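Local coordinates for cytoplasmic Protein STM1381 (Salmonella enterica subsp. enterica serovar Typhimurium, PDB 3SOZ) that is of unknown function but belongs to a family of putative glutamine amidotransferases of the class I type, at residues A[39-44]-A[233-238]; A[66-71]-A[101-106]; A[214-219]-A[227-232]. All coordinates share one frame; numbering follows the deposited sequence.

Interaction 1 of 3, residues A[39-44]-A[233-238]; sequences LSCLRQ and EHYATF
Cys41 reaches from helix 36-42 to Ala236 and Tyr235 at the start of helix 235-246. The CA atoms of Cys41 and Ala236 are 5.5 Å apart, so one small side chain on each helix spans the gap. Cys41 CB points at the other segment and already lies 4.2 Å from Ala236 CB. One bond further on, SG settles on that methyl, with Cys41 SG to Ala236 CB at 3.6 Å. The same sulfur also borders the phenol of Tyr235, 4.1 Å from Tyr235 CD2 and only slightly farther from CE2. This is a sulfur-aromatic contact at the ring edge: the line from Cys41 SG to the centroid of the Tyr235 ring runs 77° off the ring normal. The two helices stand side by side on one face of the central sheet in what looks like the flavodoxin-like alpha/beta fold of class I glutamine amidotransferases. Helix 36-42 leads into strand 48-53, and helix 235-246 closes the chain. Tyr235 holds CG anti to its own nitrogen (chi1 -178°), which carries the ring beside the sulfur. The ring packs further against Tyr37 and meets Phe229 and Trp239 edge-to-face, while its OH hydrogen bonds Cys220 O. Leu42, whose CB points away from segment 233-238, extends the seam between the helices by touching Trp239 and Leu243 further along helix 235-246.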
ATOM      1  N   LEU A  39       1.633  -7.694 -29.988  1.00 78.40           N
ATOM      2  CA  LEU A  39       0.553  -7.426 -30.913  1.00 79.12           C
ATOM      3  C   LEU A  39       0.928  -7.753 -32.358  1.00 79.78           C
ATOM      4  O   LEU A  39       0.183  -8.459 -33.047  1.00 79.70           O
ATOM      5  CB  LEU A  39       0.092  -5.986 -30.789  1.00 78.88           C
ATOM      6  CG  LEU A  39      -1.215  -5.737 -30.050  1.00 78.46           C
ATOM      7  CD1 LEU A  39      -1.433  -6.621 -28.824  1.00 76.74           C
ATOM      8  CD2 LEU A  39      -1.212  -4.281 -29.693  1.00 79.85           C
ATOM      9  N   SER A  40       2.081  -7.265 -32.810  1.00 80.48           N
ATOM     10  CA  SER A  40       2.585  -7.649 -34.127  1.00 81.37           C
ATOM     11  C   SER A  40       2.636  -9.171 -34.261  1.00 81.72           C
ATOM     12  O   SER A  40       2.444  -9.689 -35.356  1.00 82.11           O
ATOM     13  CB  SER A  40       3.967  -7.042 -34.412  1.00 81.69           C
ATOM     14  OG  SER A  40       5.023  -7.905 -33.992  1.00 82.76           O
ATOM     15  N   CYS A  41       2.875  -9.866 -33.142  1.00 81.94           N
ATOM     16  CA  CYS A  41       2.928 -11.342 -33.074  1.00 82.05           C
ATOM     17  C   CYS A  41       1.576 -12.048 -33.171  1.00 82.65           C
ATOM     18  O   CYS A  41       1.463 -13.134 -33.732  1.00 82.46           O
ATOM     19  CB  CYS A  41       3.573 -11.775 -31.757  1.00 81.88           C
ATOM     20  SG  CYS A  41       5.327 -12.097 -31.833  1.00 79.73           S
ATOM     21  N   LEU A  42       0.571 -11.435 -32.563  1.00 83.84           N
ATOM     22  CA  LEU A  42      -0.781 -11.959 -32.537  1.00 84.74           C
ATOM     23  C   LEU A  42      -1.412 -11.842 -33.904  1.00 86.04           C
ATOM     24  O   LEU A  42      -1.987 -12.809 -34.400  1.00 86.54           O
ATOM     25  CB  LEU A  42      -1.600 -11.238 -31.475  1.00 84.04           C
ATOM     26  CG  LEU A  42      -1.712 -12.100 -30.228  1.00 83.25           C
ATOM     27  CD1 LEU A  42      -0.502 -12.978 -30.099  1.00 83.03           C
ATOM     28  CD2 LEU A  42      -1.951 -11.290 -28.968  1.00 81.26           C
ATOM     29  N   ARG A  43      -1.292 -10.659 -34.511  1.00 87.57           N
ATOM     30  CA  ARG A  43      -1.552 -10.480 -35.939  1.00 89.17           C
ATOM     31  C   ARG A  43      -0.460 -11.258 -36.641  1.00 89.75           C
ATOM     32  O   ARG A  43       0.569 -11.548 -36.033  1.00 90.28           O
ATOM     33  CB  ARG A  43      -1.461  -9.002 -36.329  1.00 89.46           C
ATOM     34  CG  ARG A  43      -2.385  -8.055 -35.541  1.00 91.43           C
ATOM     35  CD  ARG A  43      -2.199  -6.602 -35.993  1.00 94.61           C
ATOM     36  NE  ARG A  43      -2.074  -5.677 -34.861  1.00 97.07           N
ATOM     37  CZ  ARG A  43      -2.964  -4.742 -34.511  1.00 98.38           C
ATOM     38  NH1 ARG A  43      -4.098  -4.560 -35.196  1.00 99.20           N
ATOM     39  NH2 ARG A  43      -2.710  -3.972 -33.465  1.00 98.33           N
ATOM     40  N   GLN A  44      -0.651 -11.626 -37.900  1.00 90.42           N
ATOM     41  CA  GLN A  44       0.402 -12.399 -38.567  1.00 91.14           C
ATOM     42  C   GLN A  44       0.431 -13.860 -38.033  1.00 90.53           C
ATOM     43  O   GLN A  44       1.028 -14.749 -38.654  1.00 90.74           O
ATOM     44  CB  GLN A  44       1.768 -11.663 -38.455  1.00 91.52           C
ATOM     45  CG  GLN A  44       3.031 -12.430 -38.928  1.00 94.44           C
ATOM     46  CD  GLN A  44       3.874 -12.999 -37.766  1.00 97.50           C
ATOM     47  OE1 GLN A  44       3.519 -14.010 -37.132  1.00 98.21           O
ATOM     48  NE2 GLN A  44       5.003 -12.345 -37.496  1.00 97.83           N
ATOM     49  N   GLU A 233      12.066 -18.925 -29.528  1.00 71.91           N
ATOM     50  CA  GLU A 233      11.530 -19.402 -30.804  1.00 73.22           C
ATOM     51  C   GLU A 233      10.020 -19.571 -30.653  1.00 72.44           C
ATOM     52  O   GLU A 233       9.238 -19.182 -31.524  1.00 71.75           O
ATOM     53  CB  GLU A 233      12.191 -20.708 -31.251  1.00 74.31           C
ATOM     54  CG  GLU A 233      12.000 -21.000 -32.775  1.00 79.46           C
ATOM     55  CD  GLU A 233      11.596 -22.474 -33.072  1.00 85.53           C
ATOM     56  OE1 GLU A 233      10.825 -22.701 -34.053  1.00 85.82           O
ATOM     57  OE2 GLU A 233      12.042 -23.388 -32.313  1.00 87.05           O
ATOM     58  N   HIS A 234       9.641 -20.096 -29.494  1.00 72.17           N
ATOM     59  CA  HIS A 234       8.264 -20.456 -29.182  1.00 72.07           C
ATOM     60  C   HIS A 234       7.374 -19.294 -28.723  1.00 71.16           C
ATOM     61  O   HIS A 234       6.198 -19.493 -28.415  1.00 71.33           O
ATOM     62  CB  HIS A 234       8.266 -21.599 -28.167  1.00 72.68           C
ATOM     63  CG  HIS A 234       8.976 -22.834 -28.651  1.00 75.97           C
ATOM     64  ND1 HIS A 234       8.504 -23.605 -29.696  1.00 77.93           N
ATOM     65  CD2 HIS A 234      10.131 -23.419 -28.242  1.00 77.14           C
ATOM     66  CE1 HIS A 234       9.338 -24.611 -29.904  1.00 80.31           C
ATOM     67  NE2 HIS A 234      10.331 -24.523 -29.033  1.00 79.13           N
ATOM     68  N   TYR A 235       7.923 -18.080 -28.727  1.00 70.02           N
ATOM     69  CA  TYR A 235       7.233 -16.924 -28.171  1.00 68.52           C
ATOM     70  C   TYR A 235       5.887 -16.665 -28.843  1.00 67.16           C
ATOM     71  O   TYR A 235       4.858 -16.762 -28.181  1.00 66.61           O
ATOM     72  CB  TYR A 235       8.152 -15.674 -28.171  1.00 68.89           C
ATOM     73  CG  TYR A 235       7.532 -14.412 -27.555  1.00 68.52           C
ATOM     74  CD1 TYR A 235       7.393 -14.276 -26.173  1.00 67.45           C
ATOM     75  CD2 TYR A 235       7.089 -13.359 -28.367  1.00 69.10           C
ATOM     76  CE1 TYR A 235       6.824 -13.130 -25.613  1.00 68.65           C
ATOM     77  CE2 TYR A 235       6.505 -12.212 -27.816  1.00 68.71           C
ATOM     78  CZ  TYR A 235       6.381 -12.098 -26.445  1.00 68.70           C
ATOM     79  OH  TYR A 235       5.814 -10.964 -25.912  1.00 65.53           O
ATOM     80  N   ALA A 236       5.892 -16.370 -30.145  1.00 66.09           N
ATOM     81  CA  ALA A 236       4.654 -16.043 -30.891  1.00 65.90           C
ATOM     82  C   ALA A 236       3.577 -17.157 -30.828  1.00 65.84           C
ATOM     83  O   ALA A 236       2.448 -16.947 -30.378  1.00 65.54           O
ATOM     84  CB  ALA A 236       4.981 -15.682 -32.330  1.00 65.36           C
ATOM     85  N   THR A 237       3.960 -18.353 -31.239  1.00 65.82           N
ATOM     86  CA  THR A 237       3.086 -19.502 -31.174  1.00 66.06           C
ATOM     87  C   THR A 237       2.543 -19.694 -29.758  1.00 65.79           C
ATOM     88  O   THR A 237       1.398 -20.126 -29.566  1.00 65.97           O
ATOM     89  CB  THR A 237       3.848 -20.776 -31.639  1.00 66.47           C
ATOM     90  OG1 THR A 237       4.243 -20.603 -33.007  1.00 67.21           O
ATOM     91  CG2 THR A 237       2.977 -22.026 -31.509  1.00 66.07           C
ATOM     92  N   PHE A 238       3.355 -19.394 -28.760  1.00 64.54           N
ATOM     93  CA  PHE A 238       2.895 -19.652 -27.426  1.00 63.98           C
ATOM     94  C   PHE A 238       1.649 -18.826 -27.111  1.00 63.80           C
ATOM     95  O   PHE A 238       0.737 -19.320 -26.455  1.00 63.34           O
ATOM     96  CB  PHE A 238       3.977 -19.379 -26.399  1.00 63.81           C
ATOM     97  CG  PHE A 238       3.447 -19.194 -25.025  1.00 62.77           C
ATOM     98  CD1 PHE A 238       3.140 -20.295 -24.238  1.00 61.87           C
ATOM     99  CD2 PHE A 238       3.239 -17.912 -24.515  1.00 61.89           C
ATOM    100  CE1 PHE A 238       2.645 -20.136 -22.954  1.00 62.34           C
ATOM    101  CE2 PHE A 238       2.732 -17.740 -23.226  1.00 61.79           C
ATOM    102  CZ  PHE A 238       2.441 -18.852 -22.439  1.00 61.78           C
TER

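Interaction 2 of 3, residues A[66-71]-A[101-106]; sequences EALACY and LQLIAD
Leu68 and Ile104 are the nearest backbone pair of this contact, with CA atoms 8.1 Å apart, a gap that a leucine side chain fills. Segment 66-71 lies on the short, weakly bonded helix 65-69 between strands 48-53 and 73-77. Segment 101-106 belongs to helix 100-109, between strands 73-77 and 113-117. Each helix is therefore part of a beta-alpha-beta crossover connection in the parallel part of the sheet, as in a flavodoxin-like alpha/beta fold, and the contact packs one connection against the next. Leu68 does most of the reaching. Its CG is anti to the carbonyl carbon (chi1 -48°), and the branch ending in CD1 runs across to helix 100-109. There the Leu68 CD1 methyl lies 4.0 Å from Leu103 CB, and the two leucine side chains cross at about a right angle. Ile104 borders the same methyl more loosely, its CG1 being 4.7 Å from Leu68 CD1. Pro62, in the preceding loop, also touches Leu68. The two segments share no hydrogen bond, but just beyond segment 101-106 Tyr107 OH bonds Tyr71 O, a polar tie between the same parts of the fold. On the helical backbone itself, Leu68 CD1 sits 3.7 Å from Leu103 O and 4.5 Å from Ile104 N, a methyl laid over the peptide that joins those two residues.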
ATOM      1  N   GLU A  66     -23.958  -6.341 -25.641  1.00 79.80           N
ATOM      2  CA  GLU A  66     -23.898  -6.524 -27.085  1.00 80.82           C
ATOM      3  C   GLU A  66     -22.518  -6.098 -27.649  1.00 79.98           C
ATOM      4  O   GLU A  66     -21.998  -6.744 -28.561  1.00 79.86           O
ATOM      5  CB  GLU A  66     -25.097  -5.797 -27.758  1.00 81.39           C
ATOM      6  CG  GLU A  66     -25.155  -5.815 -29.324  1.00 85.20           C
ATOM      7  CD  GLU A  66     -26.285  -4.908 -29.918  1.00 90.90           C
ATOM      8  OE1 GLU A  66     -25.984  -4.032 -30.777  1.00 92.03           O
ATOM      9  OE2 GLU A  66     -27.476  -5.064 -29.531  1.00 91.74           O
ATOM     10  N   ALA A  67     -21.924  -5.050 -27.069  1.00 79.53           N
ATOM     11  CA  ALA A  67     -20.699  -4.413 -27.604  1.00 79.19           C
ATOM     12  C   ALA A  67     -19.449  -5.310 -27.601  1.00 78.95           C
ATOM     13  O   ALA A  67     -18.675  -5.317 -28.572  1.00 78.78           O
ATOM     14  CB  ALA A  67     -20.416  -3.106 -26.881  1.00 78.72           C
ATOM     15  N   LEU A  68     -19.284  -6.070 -26.517  1.00 78.50           N
ATOM     16  CA  LEU A  68     -18.144  -6.984 -26.317  1.00 78.52           C
ATOM     17  C   LEU A  68     -18.354  -8.366 -26.948  1.00 78.85           C
ATOM     18  O   LEU A  68     -17.378  -9.108 -27.179  1.00 78.90           O
ATOM     19  CB  LEU A  68     -17.864  -7.177 -24.812  1.00 78.37           C
ATOM     20  CG  LEU A  68     -17.767  -5.959 -23.882  1.00 77.88           C
ATOM     21  CD1 LEU A  68     -17.783  -6.354 -22.404  1.00 77.85           C
ATOM     22  CD2 LEU A  68     -16.530  -5.159 -24.211  1.00 77.10           C
ATOM     23  N   ALA A  69     -19.628  -8.709 -27.195  1.00 78.64           N
ATOM     24  CA  ALA A  69     -20.041 -10.014 -27.728  1.00 77.88           C
ATOM     25  C   ALA A  69     -19.385 -10.378 -29.067  1.00 77.17           C
ATOM     26  O   ALA A  69     -19.172 -11.560 -29.372  1.00 77.04           O
ATOM     27  CB  ALA A  69     -21.558 -10.059 -27.847  1.00 78.44           C
ATOM     28  N   CYS A  70     -19.055  -9.370 -29.861  1.00 75.76           N
ATOM     29  CA  CYS A  70     -18.420  -9.636 -31.124  1.00 75.53           C
ATOM     30  C   CYS A  70     -16.950  -9.967 -30.950  1.00 73.93           C
ATOM     31  O   CYS A  70     -16.233 -10.030 -31.950  1.00 74.48           O
ATOM     32  CB  CYS A  70     -18.555  -8.433 -32.057  1.00 76.14           C
ATOM     33  SG  CYS A  70     -17.650  -6.991 -31.444  1.00 82.54           S
ATOM     34  N   TYR A  71     -16.485 -10.150 -29.704  1.00 71.72           N
ATOM     35  CA  TYR A  71     -15.063 -10.517 -29.436  1.00 68.70           C
ATOM     36  C   TYR A  71     -14.935 -11.944 -28.961  1.00 67.58           C
ATOM     37  O   TYR A  71     -15.644 -12.346 -28.045  1.00 67.26           O
ATOM     38  CB  TYR A  71     -14.376  -9.579 -28.412  1.00 67.63           C
ATOM     39  CG  TYR A  71     -14.101  -8.212 -28.952  1.00 64.66           C
ATOM     40  CD1 TYR A  71     -13.224  -8.029 -30.024  1.00 63.68           C
ATOM     41  CD2 TYR A  71     -14.721  -7.095 -28.418  1.00 63.27           C
ATOM     42  CE1 TYR A  71     -12.978  -6.763 -30.551  1.00 59.83           C
ATOM     43  CE2 TYR A  71     -14.492  -5.823 -28.949  1.00 60.30           C
ATOM     44  CZ  TYR A  71     -13.618  -5.679 -30.000  1.00 59.75           C
ATOM     45  OH  TYR A  71     -13.382  -4.442 -30.505  1.00 60.96           O
ATOM     46  N   LEU A 101     -16.191  -4.111 -15.056  1.00 59.95           N
ATOM     47  CA  LEU A 101     -15.658  -5.407 -14.680  1.00 59.96           C
ATOM     48  C   LEU A 101     -16.810  -6.402 -14.549  1.00 60.58           C
ATOM     49  O   LEU A 101     -16.612  -7.614 -14.745  1.00 60.33           O
ATOM     50  CB  LEU A 101     -14.867  -5.287 -13.370  1.00 59.22           C
ATOM     51  CG  LEU A 101     -13.326  -5.187 -13.299  1.00 59.67           C
ATOM     52  CD1 LEU A 101     -12.594  -4.801 -14.598  1.00 58.34           C
ATOM     53  CD2 LEU A 101     -12.876  -4.293 -12.148  1.00 57.87           C
ATOM     54  N   GLN A 102     -18.002  -5.898 -14.203  1.00 60.67           N
ATOM     55  CA  GLN A 102     -19.207  -6.701 -14.293  1.00 61.20           C
ATOM     56  C   GLN A 102     -19.363  -7.019 -15.762  1.00 61.24           C
ATOM     57  O   GLN A 102     -19.592  -8.167 -16.115  1.00 61.07           O
ATOM     58  CB  GLN A 102     -20.460  -5.966 -13.794  1.00 61.84           C
ATOM     59  CG  GLN A 102     -21.035  -6.442 -12.464  1.00 62.90           C
ATOM     60  CD  GLN A 102     -21.091  -7.946 -12.338  1.00 63.25           C
ATOM     61  OE1 GLN A 102     -21.139  -8.469 -11.230  1.00 64.40           O
ATOM     62  NE2 GLN A 102     -21.074  -8.648 -13.456  1.00 63.03           N
ATOM     63  N   LEU A 103     -19.205  -6.008 -16.615  1.00 60.85           N
ATOM     64  CA  LEU A 103     -19.288  -6.233 -18.047  1.00 61.79           C
ATOM     65  C   LEU A 103     -18.409  -7.358 -18.547  1.00 61.91           C
ATOM     66  O   LEU A 103     -18.868  -8.181 -19.333  1.00 62.25           O
ATOM     67  CB  LEU A 103     -19.014  -4.958 -18.851  1.00 61.95           C
ATOM     68  CG  LEU A 103     -20.280  -4.123 -19.057  1.00 63.95           C
ATOM     69  CD1 LEU A 103     -20.023  -2.590 -19.167  1.00 63.90           C
ATOM     70  CD2 LEU A 103     -21.080  -4.686 -20.252  1.00 66.86           C
ATOM     71  N   ILE A 104     -17.157  -7.402 -18.102  1.00 62.31           N
ATOM     72  CA  ILE A 104     -16.242  -8.440 -18.565  1.00 62.76           C
ATOM     73  C   ILE A 104     -16.658  -9.785 -17.965  1.00 63.29           C
ATOM     74  O   ILE A 104     -16.647 -10.819 -18.650  1.00 63.74           O
ATOM     75  CB  ILE A 104     -14.770  -8.060 -18.311  1.00 62.63           C
ATOM     76  CG1 ILE A 104     -14.363  -6.948 -19.286  1.00 62.72           C
ATOM     77  CG2 ILE A 104     -13.834  -9.251 -18.518  1.00 63.60           C
ATOM     78  CD1 ILE A 104     -13.370  -5.977 -18.749  1.00 60.20           C
ATOM     79  N   ALA A 105     -17.077  -9.758 -16.711  1.00 63.63           N
ATOM     80  CA  ALA A 105     -17.551 -10.949 -16.046  1.00 64.78           C
ATOM     81  C   ALA A 105     -18.733 -11.572 -16.798  1.00 66.06           C
ATOM     82  O   ALA A 105     -18.714 -12.787 -17.122  1.00 66.94           O
ATOM     83  CB  ALA A 105     -17.953 -10.627 -14.608  1.00 64.84           C
ATOM     84  N   ASP A 106     -19.761 -10.745 -17.036  1.00 65.97           N
ATOM     85  CA  ASP A 106     -20.943 -11.127 -17.774  1.00 65.61           C
ATOM     86  C   ASP A 106     -20.493 -11.748 -19.068  1.00 65.82           C
ATOM     87  O   ASP A 106     -20.821 -12.909 -19.322  1.00 66.34           O
ATOM     88  CB  ASP A 106     -21.871  -9.922 -18.009  1.00 65.46           C
ATOM     89  CG  ASP A 106     -22.698  -9.559 -16.753  1.00 65.94           C
ATOM     90  OD1 ASP A 106     -22.508 -10.154 -15.660  1.00 63.44           O
ATOM     91  OD2 ASP A 106     -23.555  -8.663 -16.856  1.00 67.81           O
TER

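Interaction 3 of 3, residues A[214-219]-A[227-232]; sequences CCFASD and PQFLQW
Asp219 OD1 is hydrogen-bonded to Ser221 OG, and OD2 to O1 of a glycerol that probably came from the crystallisation liquor. The backbone oxygen of this residue is the atom turned to the other segment, with Asp219 O 3.7 Å from Phe229 CE2 and 4.0 Å from Phe229 CD2. The approach to the Phe229 ring is oblique, a packing contact of a carbonyl with ring carbons. Phe229 meets a second residue through its far end, where Phe229 CZ lies 4.0 Å from Phe216 CZ. The two side chains come from opposite directions, and the rings come closest at these terminal carbons. With chi1 near 180° in both phenylalanines, each ring extends away from its backbone N toward the other segment. Phe216 sits near the end of strand 211-216, which runs parallel to 113-117 and antiparallel to 200-208. It is thus placed where the parallel core of a flavodoxin-like alpha/beta sheet passes into its antiparallel extension. Farther along, the chain returns as the short helix 227-230, and the backbone bond from Gln231 N to Pro227 O, 3.0 Å, follows its single turn. The Phe216 ring meets Trp239 edge-to-face and also touches Leu202, while Leu179 of strand 175-187 adjoins Phe229. Ser218, between the two touching residues of its segment, is tied by OG to Gly181 O. On the outer side of the helix, Pro227 and Gln228 pack against Met94 and Ile96 of a second subunit.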
ATOM      1  N   CYS A 214      -7.770 -17.562 -18.585  1.00 64.11           N
ATOM      2  CA  CYS A 214      -6.360 -17.863 -18.449  1.00 62.98           C
ATOM      3  C   CYS A 214      -5.583 -16.722 -17.750  1.00 61.91           C
ATOM      4  O   CYS A 214      -5.777 -15.536 -18.044  1.00 61.21           O
ATOM      5  CB  CYS A 214      -5.792 -18.186 -19.828  1.00 62.60           C
ATOM      6  SG  CYS A 214      -4.061 -18.569 -19.870  1.00 65.33           S
ATOM      7  N   CYS A 215      -4.735 -17.121 -16.806  1.00 60.77           N
ATOM      8  CA  CYS A 215      -3.816 -16.251 -16.108  1.00 59.75           C
ATOM      9  C   CYS A 215      -2.397 -16.652 -16.412  1.00 58.74           C
ATOM     10  O   CYS A 215      -2.020 -17.815 -16.275  1.00 58.57           O
ATOM     11  CB  CYS A 215      -4.017 -16.379 -14.626  1.00 59.42           C
ATOM     12  SG  CYS A 215      -5.572 -15.708 -14.159  1.00 64.97           S
ATOM     13  N   PHE A 216      -1.612 -15.677 -16.830  1.00 57.25           N
ATOM     14  CA  PHE A 216      -0.201 -15.864 -17.022  1.00 56.31           C
ATOM     15  C   PHE A 216       0.481 -14.952 -16.002  1.00 55.59           C
ATOM     16  O   PHE A 216       0.223 -13.745 -15.983  1.00 56.05           O
ATOM     17  CB  PHE A 216       0.187 -15.529 -18.478  1.00 56.39           C
ATOM     18  CG  PHE A 216       1.645 -15.642 -18.739  1.00 56.59           C
ATOM     19  CD1 PHE A 216       2.234 -16.888 -18.928  1.00 56.43           C
ATOM     20  CD2 PHE A 216       2.453 -14.513 -18.714  1.00 55.23           C
ATOM     21  CE1 PHE A 216       3.611 -16.991 -19.121  1.00 55.91           C
ATOM     22  CE2 PHE A 216       3.821 -14.615 -18.912  1.00 54.06           C
ATOM     23  CZ  PHE A 216       4.398 -15.848 -19.112  1.00 54.77           C
ATOM     24  N   ALA A 217       1.329 -15.524 -15.152  1.00 54.68           N
ATOM     25  CA  ALA A 217       1.781 -14.841 -13.920  1.00 54.14           C
ATOM     26  C   ALA A 217       2.927 -13.860 -14.100  1.00 53.86           C
ATOM     27  O   ALA A 217       3.392 -13.282 -13.116  1.00 54.16           O
ATOM     28  CB  ALA A 217       2.141 -15.833 -12.837  1.00 53.96           C
ATOM     29  N   SER A 218       3.374 -13.674 -15.337  1.00 53.10           N
ATOM     30  CA  SER A 218       4.527 -12.837 -15.606  1.00 52.75           C
ATOM     31  C   SER A 218       4.109 -11.851 -16.658  1.00 52.59           C
ATOM     32  O   SER A 218       2.929 -11.705 -16.924  1.00 53.22           O
ATOM     33  CB  SER A 218       5.720 -13.660 -16.079  1.00 53.02           C
ATOM     34  OG  SER A 218       6.915 -12.898 -16.089  1.00 51.95           O
ATOM     35  N   ASP A 219       5.064 -11.157 -17.233  1.00 52.01           N
ATOM     36  CA  ASP A 219       4.761 -10.044 -18.090  1.00 52.54           C
ATOM     37  C   ASP A 219       5.143 -10.496 -19.482  1.00 52.92           C
ATOM     38  O   ASP A 219       6.128 -11.192 -19.677  1.00 53.17           O
ATOM     39  CB  ASP A 219       5.607  -8.834 -17.678  1.00 52.36           C
ATOM     40  CG  ASP A 219       5.049  -7.490 -18.179  1.00 52.99           C
ATOM     41  OD1 ASP A 219       4.536  -7.350 -19.303  1.00 51.50           O
ATOM     42  OD2 ASP A 219       5.169  -6.517 -17.428  1.00 55.73           O
ATOM     43  N   PRO A 227      14.702 -10.266 -22.406  1.00 53.83           N
ATOM     44  CA  PRO A 227      14.950 -10.296 -23.839  1.00 55.39           C
ATOM     45  C   PRO A 227      15.081 -11.754 -24.327  1.00 56.81           C
ATOM     46  O   PRO A 227      14.740 -12.033 -25.460  1.00 57.39           O
ATOM     47  CB  PRO A 227      16.267  -9.511 -23.987  1.00 55.22           C
ATOM     48  CG  PRO A 227      16.422  -8.785 -22.704  1.00 54.00           C
ATOM     49  CD  PRO A 227      15.835  -9.674 -21.682  1.00 53.82           C
ATOM     50  N   GLN A 228      15.518 -12.671 -23.459  1.00 57.95           N
ATOM     51  CA  GLN A 228      15.496 -14.100 -23.762  1.00 59.30           C
ATOM     52  C   GLN A 228      14.077 -14.618 -24.009  1.00 59.89           C
ATOM     53  O   GLN A 228      13.901 -15.637 -24.648  1.00 60.86           O
ATOM     54  CB  GLN A 228      16.090 -14.932 -22.607  1.00 59.39           C
ATOM     55  CG  GLN A 228      17.573 -14.851 -22.425  1.00 60.59           C
ATOM     56  CD  GLN A 228      18.036 -13.463 -21.970  1.00 62.13           C
ATOM     57  OE1 GLN A 228      17.537 -12.902 -20.973  1.00 60.66           O
ATOM     58  NE2 GLN A 228      18.988 -12.903 -22.709  1.00 60.85           N
ATOM     59  N   PHE A 229      13.083 -13.970 -23.424  1.00 61.08           N
ATOM     60  CA  PHE A 229      11.705 -14.431 -23.506  1.00 61.89           C
ATOM     61  C   PHE A 229      11.127 -13.963 -24.833  1.00 62.67           C
ATOM     62  O   PHE A 229      10.526 -14.748 -25.534  1.00 62.22           O
ATOM     63  CB  PHE A 229      10.885 -13.946 -22.298  1.00 61.50           C
ATOM     64  CG  PHE A 229       9.428 -14.378 -22.308  1.00 61.27           C
ATOM     65  CD1 PHE A 229       9.060 -15.700 -22.551  1.00 60.80           C
ATOM     66  CD2 PHE A 229       8.408 -13.450 -22.053  1.00 62.21           C
ATOM     67  CE1 PHE A 229       7.689 -16.095 -22.549  1.00 61.07           C
ATOM     68  CE2 PHE A 229       7.026 -13.831 -22.035  1.00 61.54           C
ATOM     69  CZ  PHE A 229       6.672 -15.153 -22.283  1.00 61.70           C
ATOM     70  N   LEU A 230      11.363 -12.704 -25.186  1.00 63.71           N
ATOM     71  CA  LEU A 230      10.862 -12.118 -26.437  1.00 65.53           C
ATOM     72  C   LEU A 230      11.572 -12.649 -27.684  1.00 66.08           C
ATOM     73  O   LEU A 230      11.043 -12.559 -28.801  1.00 66.40           O
ATOM     74  CB  LEU A 230      10.976 -10.562 -26.448  1.00 65.71           C
ATOM     75  CG  LEU A 230      10.377  -9.651 -25.359  1.00 67.20           C
ATOM     76  CD1 LEU A 230      10.709  -8.176 -25.653  1.00 69.85           C
ATOM     77  CD2 LEU A 230       8.869  -9.827 -25.189  1.00 67.45           C
ATOM     78  N   GLN A 231      12.791 -13.142 -27.524  1.00 66.74           N
ATOM     79  CA  GLN A 231      13.507 -13.665 -28.676  1.00 66.93           C
ATOM     80  C   GLN A 231      13.393 -15.175 -28.771  1.00 67.31           C
ATOM     81  O   GLN A 231      13.864 -15.751 -29.726  1.00 67.11           O
ATOM     82  CB  GLN A 231      14.957 -13.253 -28.651  1.00 67.05           C
ATOM     83  CG  GLN A 231      15.207 -11.760 -28.663  1.00 67.09           C
ATOM     84  CD  GLN A 231      16.600 -11.463 -28.098  1.00 69.42           C
ATOM     85  OE1 GLN A 231      17.021 -10.321 -28.085  1.00 72.14           O
ATOM     86  NE2 GLN A 231      17.317 -12.498 -27.633  1.00 67.04           N
ATOM     87  N   TRP A 232      12.758 -15.799 -27.781  1.00 67.93           N
ATOM     88  CA  TRP A 232      12.395 -17.214 -27.807  1.00 68.88           C
ATOM     89  C   TRP A 232      11.848 -17.662 -29.158  1.00 70.39           C
ATOM     90  O   TRP A 232      11.223 -16.868 -29.863  1.00 71.05           O
ATOM     91  CB  TRP A 232      11.308 -17.427 -26.789  1.00 68.21           C
ATOM     92  CG  TRP A 232      11.182 -18.782 -26.286  1.00 66.58           C
ATOM     93  CD1 TRP A 232      12.116 -19.775 -26.341  1.00 64.14           C
ATOM     94  CD2 TRP A 232      10.062 -19.311 -25.571  1.00 65.54           C
ATOM     95  NE1 TRP A 232      11.636 -20.902 -25.712  1.00 63.45           N
ATOM     96  CE2 TRP A 232      10.376 -20.650 -25.234  1.00 64.84           C
ATOM     97  CE3 TRP A 232       8.821 -18.784 -25.176  1.00 64.52           C
ATOM     98  CZ2 TRP A 232       9.489 -21.478 -24.504  1.00 66.01           C
ATOM     99  CZ3 TRP A 232       7.930 -19.616 -24.435  1.00 65.13           C
ATOM    100  CH2 TRP A 232       8.276 -20.941 -24.112  1.00 65.18           C
TER

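How the interactions relate
All three contacts are largely buried, though Ala236 in interaction 1 is partly exposed, and none has a hydrogen bond across it. Interactions 1 and 3 are neighbours, their centres about 11 Å apart. Helices 227-230 and 235-246 follow each other in the chain, and Phe238 CZ lies 4.0 Å from Phe216 CE1, so the two contacts share a cluster of aromatic side chains at helix 235-246. Interaction 2 stands apart, its centre about 25 Å from that of interaction 1 and about 26 Å from that of interaction 3, and joins two crossover helices by aliphatic groups. Sulfur and a ring edge mark 39-44 with 233-238; rings and a carbonyl mark 214-219 with 227-232, beside a subunit interface.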